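Local coordinates for protein interpain A (Prevotella intermedia, PDB 3BB7) that is the zymogen fragment (pro-region and catalytic domain) of a bacterial cysteine protease, probably cleaving peptide bonds as C10-family peptidases do, at residues P33-S41 against V290-L298; L72-S80 against D272-V280. The protein carries 1 engineered substitution. All coordinates share one frame; numbering follows the deposited sequence.

Interaction 1. Residues P33-S41 against V290-L298; sequences PELLGVSES and VDGYYKIDL
An antiparallel strand pairing joins Val38 to Tyr293 and Gly37 to Tyr294 in the middle of an antiparallel sheet that runs through both the Spi-inhibitor-like part and the peptidase C10 part of the chain, strand 35-39 coming from the first and strand 292-294 from the second. The strand axes come within 4.7 Å at 171°. Val38 and Tyr293 form the hydrogen-bonded pair, with Val38 N to Tyr293 O at 2.8 Å and Tyr293 N to Val38 O at 2.9 Å. Lys295 N to Leu36 O continues the ladder. At the non-hydrogen-bonded pair the Tyr294 ring comes obliquely against the backbone of Gly37, CD1 lying 3.8 Å from CA. Leu36 and Gly37 together face Val25 in a classic beta bulge on the other edge of strand 35-39.

Beyond the ladder, Lys295 lays its aliphatic chain along Leu35 O and the Pro33 ring, CE reaching Pro33 CG at 3.7 Å, and the bend at its last torsion (chi4 -88°) turns NZ off the line of the chain, 4.0 Å from Asp297 OD2 in a long salt bridge. Leu298 CD2 meets the same proline and, crosswise, Leu36 CD2. At the other end the Ser39 hydroxyl, set anti to its own N (chi1 178°), donates to Asp291 O over 2.7 Å while accepting from Ser41 N in an ST turn. A water links Glu40 N to Asp291 O as well. The Asp291 side chain, bonded through OD1 to Trp284 N, lies about 11 Å from that of the engineered Ala116 at the predicted nucleophile position. Phe51 and Trp54 of helix 49-68 cover Tyr294, whose hydroxyl donates to Val290 O.

With three backbone bonds and one serine bond, the join depends chiefly on main-chain geometry, and the Asp291 carbonyl, gripped by both a hydroxyl and a water, fixes the end of the pairing.

Interaction 2. Residues L72-S80 against D272-V280; sequences LNVIKPDPS and DGYNKAGLV. Unlike the reference sequence in segment 72-80: Asn73 (reference Ser).
The extended backbone of 75-77 passes over a type I turn, Asn275 to Gly278, with CA atoms of Lys76 and Gly278 4.4 Å apart and no direct hydrogen bond between the two segments. Gly278 has a positive phi (88°), and its CA lies 3.6 Å from Ile75 O. In place of a direct bond, one water donates to both Ile75 O and Gly278 O.

Pro77 makes the largest contribution. Its CD lies 3.4 Å from Lys276 O, its CG touches Asn275 O, and its CB and CG both reach Tyr274 CE2, at 3.6 Å for CB; ring and proline slide past one another in opposite directions, with CB oblique to the aromatic plane. Tyr274 sets CG between its backbone N and carbonyl carbon (chi1 60°), which turns the ring toward the proline, and its hydroxyl is held beyond the contact by Ala83 O and Thr246.

The turn is a beta hairpin connection between strands 267-274 and 280-283, neighbours in the central sheet: Asn275 N bonds to Leu279 O, and Gly278 N to Asn275 O at 3.0 Å. The Asn275 side chain adds weak bonds from its OD1 to Ala277 N and Leu279 N. Segment 72-80 belongs to the irregular linker between helix 49-68 and helix 116-128, and it crosses this hairpin end with Phe242 of helix 234-246 against Pro77.

On the exposed side, the extended Lys76 chain lies across the turn, CG 3.7 Å from Ala277 O and CE near Ala277 CB.

Overall arrangement
Both interactions reach the same ten-stranded sheet, and their centres lie 12 Å apart. Interaction 1 is strand-to-strand pairing in the middle of the strand order, half of its touching residues buried; interaction 2 is a linker laid on a hairpin end, nearer the surface, with fewer buried residues and 268 rather than 478 Å² of buried area. Direct backbone bonds dominate the first, whereas proline packing and bridging water serve the second. They also touch: Tyr294 N lies 2.9 Å from Val280 O, a probable hydrogen bond between backbone atoms, and Asp297 OD2 probably accepts from Ile75 N at 2.8 Å, tying the linker to segment 290-298.

Interaction 1. Residues P33-S41 against V290-L298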
loop_
_atom_site.group_PDB
_atom_site.type_symbol
_atom_site.label_atom_id
_atom_site.label_comp_id
_atom_site.label_asym_id
_atom_site.label_seq_id
_atom_site.Cartn_x
_atom_site.Cartn_y
_atom_site.Cartn_z
ATOM N N PRO A 33 20.811 -9.484 4.319
ATOM C CA PRO A 33 20.779 -10.151 3.010
ATOM C C PRO A 33 21.072 -9.126 1.924
ATOM O O PRO A 33 20.683 -7.960 2.063
ATOM C CB PRO A 33 19.339 -10.636 2.887
ATOM C CG PRO A 33 18.559 -9.769 3.812
ATOM C CD PRO A 33 19.470 -9.366 4.930
ATOM N N GLU A 34 21.748 -9.546 0.855
ATOM C CA GLU A 34 22.188 -8.609 -0.158
ATOM C C GLU A 34 21.002 -8.000 -0.922
ATOM O O GLU A 34 20.892 -6.795 -1.049
ATOM C CB GLU A 34 23.110 -9.316 -1.130
ATOM C CG GLU A 34 23.760 -8.348 -2.104
ATOM C CD GLU A 34 24.755 -8.985 -3.046
ATOM O OE1 GLU A 34 24.489 -10.082 -3.613
ATOM O OE2 GLU A 34 25.808 -8.341 -3.243
ATOM N N LEU A 35 20.136 -8.826 -1.479
ATOM C CA LEU A 35 19.053 -8.259 -2.267
ATOM C C LEU A 35 17.887 -7.889 -1.363
ATOM O O LEU A 35 17.318 -8.760 -0.683
ATOM C CB LEU A 35 18.604 -9.226 -3.356
ATOM C CG LEU A 35 17.495 -8.523 -4.153
ATOM C CD1 LEU A 35 17.933 -8.120 -5.509
ATOM C CD2 LEU A 35 16.211 -9.298 -4.173
ATOM N N LEU A 36 17.525 -6.608 -1.382
ATOM C CA LEU A 36 16.422 -6.086 -0.534
ATOM C C LEU A 36 15.133 -5.912 -1.323
ATOM O O LEU A 36 14.044 -5.978 -0.756
ATOM C CB LEU A 36 16.831 -4.754 0.094
ATOM C CG LEU A 36 18.160 -4.802 0.881
ATOM C CD1 LEU A 36 18.599 -3.402 1.255
ATOM C CD2 LEU A 36 17.965 -5.643 2.135
ATOM N N GLY A 37 15.256 -5.653 -2.622
ATOM C CA GLY A 37 14.096 -5.428 -3.470
ATOM C C GLY A 37 14.465 -5.500 -4.917
ATOM O O GLY A 37 15.627 -5.321 -5.298
ATOM N N VAL A 38 13.480 -5.763 -5.742
ATOM C CA VAL A 38 13.719 -5.933 -7.172
ATOM C C VAL A 38 12.467 -5.592 -7.951
ATOM O O VAL A 38 11.391 -5.975 -7.561
ATOM C CB VAL A 38 14.255 -7.366 -7.529
ATOM C CG1 VAL A 38 13.321 -8.479 -7.030
ATOM C CG2 VAL A 38 14.592 -7.499 -9.054
ATOM N N SER A 39 12.629 -4.897 -9.065
ATOM C CA SER A 39 11.499 -4.476 -9.900
ATOM C C SER A 39 11.824 -4.746 -11.348
ATOM O O SER A 39 12.996 -4.653 -11.740
ATOM C CB SER A 39 11.239 -2.990 -9.705
ATOM O OG SER A 39 10.181 -2.543 -10.526
ATOM N N GLU A 40 10.778 -5.051 -12.132
ATOM C CA GLU A 40 10.916 -5.122 -13.602
ATOM C C GLU A 40 10.841 -3.727 -14.230
ATOM O O GLU A 40 11.238 -3.520 -15.389
ATOM C CB GLU A 40 9.834 -6.040 -14.209
ATOM C CG GLU A 40 9.962 -7.508 -13.834
ATOM C CD GLU A 40 8.703 -8.336 -14.158
ATOM O OE1 GLU A 40 7.674 -7.757 -14.600
ATOM O OE2 GLU A 40 8.756 -9.576 -13.960
ATOM N N SER A 41 10.360 -2.752 -13.464
ATOM C CA SER A 41 10.217 -1.405 -13.975
ATOM C C SER A 41 11.548 -0.688 -13.906
ATOM O O SER A 41 12.254 -0.777 -12.910
ATOM C CB SER A 41 9.173 -0.639 -13.166
ATOM O OG SER A 41 7.911 -1.251 -13.355
ATOM N N VAL A 290 7.831 2.107 -9.328
ATOM C CA VAL A 290 8.639 1.177 -8.529
ATOM C C VAL A 290 7.912 0.005 -7.866
ATOM O O VAL A 290 8.447 -0.605 -6.946
ATOM C CB VAL A 290 9.674 1.908 -7.594
ATOM C CG1 VAL A 290 10.634 2.773 -8.423
ATOM C CG2 VAL A 290 9.007 2.745 -6.492
ATOM N N ASP A 291 6.741 -0.358 -8.395
ATOM C CA ASP A 291 6.090 -1.591 -7.939
ATOM C C ASP A 291 7.052 -2.753 -8.221
ATOM O O ASP A 291 7.808 -2.731 -9.208
ATOM C CB ASP A 291 4.740 -1.842 -8.636
ATOM C CG ASP A 291 3.667 -0.858 -8.239
ATOM O OD1 ASP A 291 3.888 -0.063 -7.300
ATOM O OD2 ASP A 291 2.561 -0.920 -8.864
ATOM N N GLY A 292 7.061 -3.747 -7.339
ATOM C CA GLY A 292 7.997 -4.875 -7.466
ATOM C C GLY A 292 7.968 -5.738 -6.231
ATOM O O GLY A 292 7.008 -5.671 -5.453
ATOM N N TYR A 293 9.016 -6.542 -6.035
ATOM C CA TYR A 293 9.112 -7.434 -4.871
ATOM C C TYR A 293 10.113 -6.875 -3.887
ATOM O O TYR A 293 11.236 -6.504 -4.251
ATOM C CB TYR A 293 9.539 -8.814 -5.329
ATOM C CG TYR A 293 8.420 -9.643 -5.943
ATOM C CD1 TYR A 293 7.848 -10.702 -5.239
ATOM C CD2 TYR A 293 7.917 -9.342 -7.196
ATOM C CE1 TYR A 293 6.843 -11.482 -5.822
ATOM C CE2 TYR A 293 6.907 -10.119 -7.789
ATOM C CZ TYR A 293 6.357 -11.162 -7.074
ATOM O OH TYR A 293 5.379 -11.934 -7.675
ATOM N N TYR A 294 9.708 -6.827 -2.628
ATOM C CA TYR A 294 10.485 -6.169 -1.578
ATOM C C TYR A 294 10.513 -6.972 -0.297
ATOM O O TYR A 294 9.550 -7.653 0.033
ATOM C CB TYR A 294 9.861 -4.783 -1.299
ATOM C CG TYR A 294 10.038 -3.850 -2.491
ATOM C CD1 TYR A 294 11.205 -3.093 -2.623
ATOM C CD2 TYR A 294 9.065 -3.741 -3.494
ATOM C CE1 TYR A 294 11.426 -2.279 -3.722
ATOM C CE2 TYR A 294 9.273 -2.883 -4.618
ATOM C CZ TYR A 294 10.460 -2.147 -4.695
ATOM O OH TYR A 294 10.737 -1.336 -5.776
ATOM N N LYS A 295 11.597 -6.873 0.444
ATOM C CA LYS A 295 11.653 -7.523 1.756
ATOM C C LYS A 295 10.863 -6.769 2.814
ATOM O O LYS A 295 11.008 -5.551 2.993
ATOM C CB LYS A 295 13.113 -7.649 2.197
ATOM C CG LYS A 295 13.855 -8.753 1.428
ATOM C CD LYS A 295 15.171 -9.085 2.056
ATOM C CE LYS A 295 15.699 -10.412 1.526
ATOM N NZ LYS A 295 15.217 -11.594 2.299
ATOM N N ILE A 296 10.038 -7.508 3.538
ATOM C CA ILE A 296 9.435 -6.991 4.770
ATOM C C ILE A 296 9.747 -7.887 5.985
ATOM O O ILE A 296 9.585 -7.447 7.131
ATOM C CB ILE A 296 7.914 -6.732 4.699
ATOM C CG1 ILE A 296 7.160 -8.048 4.511
ATOM C CG2 ILE A 296 7.598 -5.664 3.611
ATOM C CD1 ILE A 296 5.650 -7.953 4.806
ATOM N N ASP A 297 10.191 -9.119 5.759
ATOM C CA ASP A 297 10.462 -9.987 6.909
ATOM C C ASP A 297 11.434 -9.361 7.904
ATOM O O ASP A 297 11.231 -9.421 9.121
ATOM C CB ASP A 297 10.944 -11.385 6.474
ATOM C CG ASP A 297 12.106 -11.362 5.483
ATOM O OD1 ASP A 297 12.608 -10.286 5.073
ATOM O OD2 ASP A 297 12.546 -12.475 5.099
ATOM N N LEU A 298 12.454 -8.700 7.379
ATOM C CA LEU A 298 13.491 -8.099 8.219
ATOM C C LEU A 298 13.075 -6.774 8.866
ATOM O O LEU A 298 13.873 -6.177 9.604
ATOM C CB LEU A 298 14.776 -7.921 7.411
ATOM C CG LEU A 298 14.712 -7.460 5.959
ATOM C CD1 LEU A 298 13.941 -6.182 5.754
ATOM C CD2 LEU A 298 16.138 -7.313 5.393
HETATM O O HOH W 1 8.237 -5.256 -11.020
#

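Interaction 2. Residues L72-S80 against D272-V280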
loop_
_atom_site.group_PDB
_atom_site.type_symbol
_atom_site.label_atom_id
_atom_site.label_comp_id
_atom_site.label_asym_id
_atom_site.label_seq_id
_atom_site.Cartn_x
_atom_site.Cartn_y
_atom_site.Cartn_z
ATOM N N LEU A 72 20.118 -9.906 10.357
ATOM C CA LEU A 72 18.715 -9.723 10.019
ATOM C C LEU A 72 18.114 -11.068 9.635
ATOM O O LEU A 72 18.777 -11.908 9.021
ATOM C CB LEU A 72 18.522 -8.689 8.891
ATOM C CG LEU A 72 18.853 -7.239 9.256
ATOM C CD1 LEU A 72 19.001 -6.393 7.989
ATOM C CD2 LEU A 72 17.768 -6.632 10.190
ATOM N N ASN A 73 16.861 -11.267 10.000
ATOM C CA ASN A 73 16.245 -12.549 9.682
ATOM C C ASN A 73 15.786 -12.637 8.231
ATOM O O ASN A 73 15.525 -11.616 7.580
ATOM C CB ASN A 73 15.123 -12.881 10.652
ATOM C CG ASN A 73 13.949 -11.957 10.532
ATOM O OD1 ASN A 73 13.511 -11.598 9.430
ATOM N ND2 ASN A 73 13.401 -11.576 11.671
ATOM N N VAL A 74 15.732 -13.872 7.741
ATOM C CA VAL A 74 15.269 -14.183 6.391
ATOM C C VAL A 74 14.243 -15.297 6.567
ATOM O O VAL A 74 14.564 -16.386 7.071
ATOM C CB VAL A 74 16.422 -14.677 5.505
ATOM C CG1 VAL A 74 15.895 -15.064 4.148
ATOM C CG2 VAL A 74 17.461 -13.579 5.363
ATOM N N ILE A 75 13.001 -14.994 6.230
ATOM C CA ILE A 75 11.901 -15.937 6.444
ATOM C C ILE A 75 11.320 -16.247 5.081
ATOM O O ILE A 75 10.910 -15.318 4.340
ATOM C CB ILE A 75 10.833 -15.315 7.363
ATOM C CG1 ILE A 75 11.418 -15.004 8.740
ATOM C CG2 ILE A 75 9.633 -16.242 7.499
ATOM C CD1 ILE A 75 10.492 -14.159 9.601
ATOM N N LYS A 76 11.261 -17.536 4.754
ATOM C CA LYS A 76 10.773 -18.019 3.457
ATOM C C LYS A 76 9.509 -18.833 3.698
ATOM O O LYS A 76 9.388 -19.497 4.747
ATOM C CB LYS A 76 11.845 -18.877 2.780
ATOM C CG LYS A 76 13.101 -18.097 2.428
ATOM C CD LYS A 76 13.975 -18.880 1.509
ATOM C CE LYS A 76 15.281 -18.184 1.255
ATOM N NZ LYS A 76 16.133 -18.874 0.238
ATOM N N PRO A 77 8.560 -18.791 2.745
ATOM C CA PRO A 77 7.307 -19.533 2.916
ATOM C C PRO A 77 7.559 -21.042 2.871
ATOM O O PRO A 77 8.217 -21.535 1.937
ATOM C CB PRO A 77 6.476 -19.093 1.705
ATOM C CG PRO A 77 7.492 -18.650 0.674
ATOM C CD PRO A 77 8.588 -18.038 1.477
ATOM N N ASP A 78 7.022 -21.773 3.851
ATOM C CA ASP A 78 7.171 -23.232 3.902
ATOM C C ASP A 78 6.195 -23.849 2.912
ATOM O O ASP A 78 5.002 -23.742 3.117
ATOM C CB ASP A 78 6.835 -23.682 5.323
ATOM C CG ASP A 78 7.022 -25.179 5.541
ATOM O OD1 ASP A 78 7.065 -25.582 6.719
ATOM O OD2 ASP A 78 7.136 -25.949 4.571
ATOM N N PRO A 79 6.689 -24.489 1.834
ATOM C CA PRO A 79 5.757 -25.012 0.838
ATOM C C PRO A 79 4.922 -26.196 1.316
ATOM O O PRO A 79 4.030 -26.637 0.588
ATOM C CB PRO A 79 6.671 -25.395 -0.339
ATOM C CG PRO A 79 7.974 -25.638 0.266
ATOM C CD PRO A 79 8.095 -24.749 1.454
ATOM N N SER A 80 5.206 -26.712 2.512
ATOM C CA SER A 80 4.355 -27.741 3.115
ATOM C C SER A 80 3.148 -27.132 3.824
ATOM O O SER A 80 2.205 -27.847 4.161
ATOM C CB SER A 80 5.159 -28.629 4.086
ATOM O OG SER A 80 5.365 -27.985 5.336
ATOM N N ASP A 272 0.392 -8.042 -2.677
ATOM C CA ASP A 272 -0.418 -8.846 -3.568
ATOM C C ASP A 272 0.280 -10.081 -4.101
ATOM O O ASP A 272 -0.125 -10.642 -5.115
ATOM C CB ASP A 272 -1.016 -7.996 -4.699
ATOM C CG ASP A 272 0.003 -7.497 -5.678
ATOM O OD1 ASP A 272 -0.427 -7.066 -6.775
ATOM O OD2 ASP A 272 1.231 -7.532 -5.387
ATOM N N GLY A 273 1.284 -10.553 -3.369
ATOM C CA GLY A 273 1.938 -11.827 -3.746
ATOM C C GLY A 273 3.197 -11.992 -2.916
ATOM O O GLY A 273 3.550 -11.118 -2.100
ATOM N N TYR A 274 3.919 -13.074 -3.177
ATOM C CA TYR A 274 5.228 -13.306 -2.570
ATOM C C TYR A 274 5.967 -14.310 -3.410
ATOM O O TYR A 274 5.351 -15.070 -4.165
ATOM C CB TYR A 274 5.127 -13.802 -1.127
ATOM C CG TYR A 274 4.380 -15.106 -0.897
ATOM C CD1 TYR A 274 3.037 -15.114 -0.540
ATOM C CD2 TYR A 274 5.026 -16.337 -1.027
ATOM C CE1 TYR A 274 2.371 -16.305 -0.326
ATOM C CE2 TYR A 274 4.363 -17.529 -0.812
ATOM C CZ TYR A 274 3.038 -17.502 -0.432
ATOM O OH TYR A 274 2.372 -18.678 -0.210
ATOM N N ASN A 275 7.292 -14.283 -3.298
ATOM C CA ASN A 275 8.101 -15.244 -4.042
ATOM C C ASN A 275 8.662 -16.320 -3.115
ATOM O O ASN A 275 8.419 -16.304 -1.893
ATOM C CB ASN A 275 9.167 -14.556 -4.938
ATOM C CG ASN A 275 10.304 -13.897 -4.172
ATOM O OD1 ASN A 275 10.480 -14.094 -2.971
ATOM N ND2 ASN A 275 11.094 -13.077 -4.888
ATOM N N LYS A 276 9.393 -17.274 -3.692
ATOM C CA LYS A 276 9.925 -18.381 -2.911
ATOM C C LYS A 276 10.914 -17.964 -1.833
ATOM O O LYS A 276 11.062 -18.652 -0.832
ATOM C CB LYS A 276 10.573 -19.396 -3.847
ATOM C CG LYS A 276 9.580 -20.056 -4.720
ATOM C CD LYS A 276 10.292 -21.106 -5.550
ATOM C CE LYS A 276 9.326 -21.901 -6.389
ATOM N NZ LYS A 276 10.102 -22.759 -7.371
ATOM N N ALA A 277 11.607 -16.842 -2.047
ATOM C CA ALA A 277 12.545 -16.342 -1.085
ATOM C C ALA A 277 11.901 -15.419 -0.043
ATOM O O ALA A 277 12.597 -14.861 0.804
ATOM C CB ALA A 277 13.650 -15.626 -1.820
ATOM N N GLY A 278 10.571 -15.293 -0.079
ATOM C CA GLY A 278 9.842 -14.571 0.955
ATOM C C GLY A 278 9.699 -13.074 0.712
ATOM O O GLY A 278 9.085 -12.384 1.533
ATOM N N LEU A 279 10.270 -12.541 -0.380
ATOM C CA LEU A 279 9.935 -11.137 -0.755
ATOM C C LEU A 279 8.456 -11.012 -1.106
ATOM O O LEU A 279 7.848 -11.950 -1.642
ATOM C CB LEU A 279 10.779 -10.657 -1.943
ATOM C CG LEU A 279 12.224 -10.283 -1.607
ATOM C CD1 LEU A 279 13.037 -11.498 -1.238
ATOM C CD2 LEU A 279 12.808 -9.542 -2.807
ATOM N N VAL A 280 7.860 -9.864 -0.800
ATOM C CA VAL A 280 6.440 -9.669 -1.099
ATOM C C VAL A 280 6.262 -8.771 -2.325
ATOM O O VAL A 280 7.037 -7.823 -2.531
ATOM C CB VAL A 280 5.679 -9.120 0.123
ATOM C CG1 VAL A 280 5.659 -10.167 1.227
ATOM C CG2 VAL A 280 6.299 -7.796 0.628
HETATM O O HOH W 2 9.406 -13.306 4.226
HETATM O O HOH W 3 10.330 -21.187 -0.241
#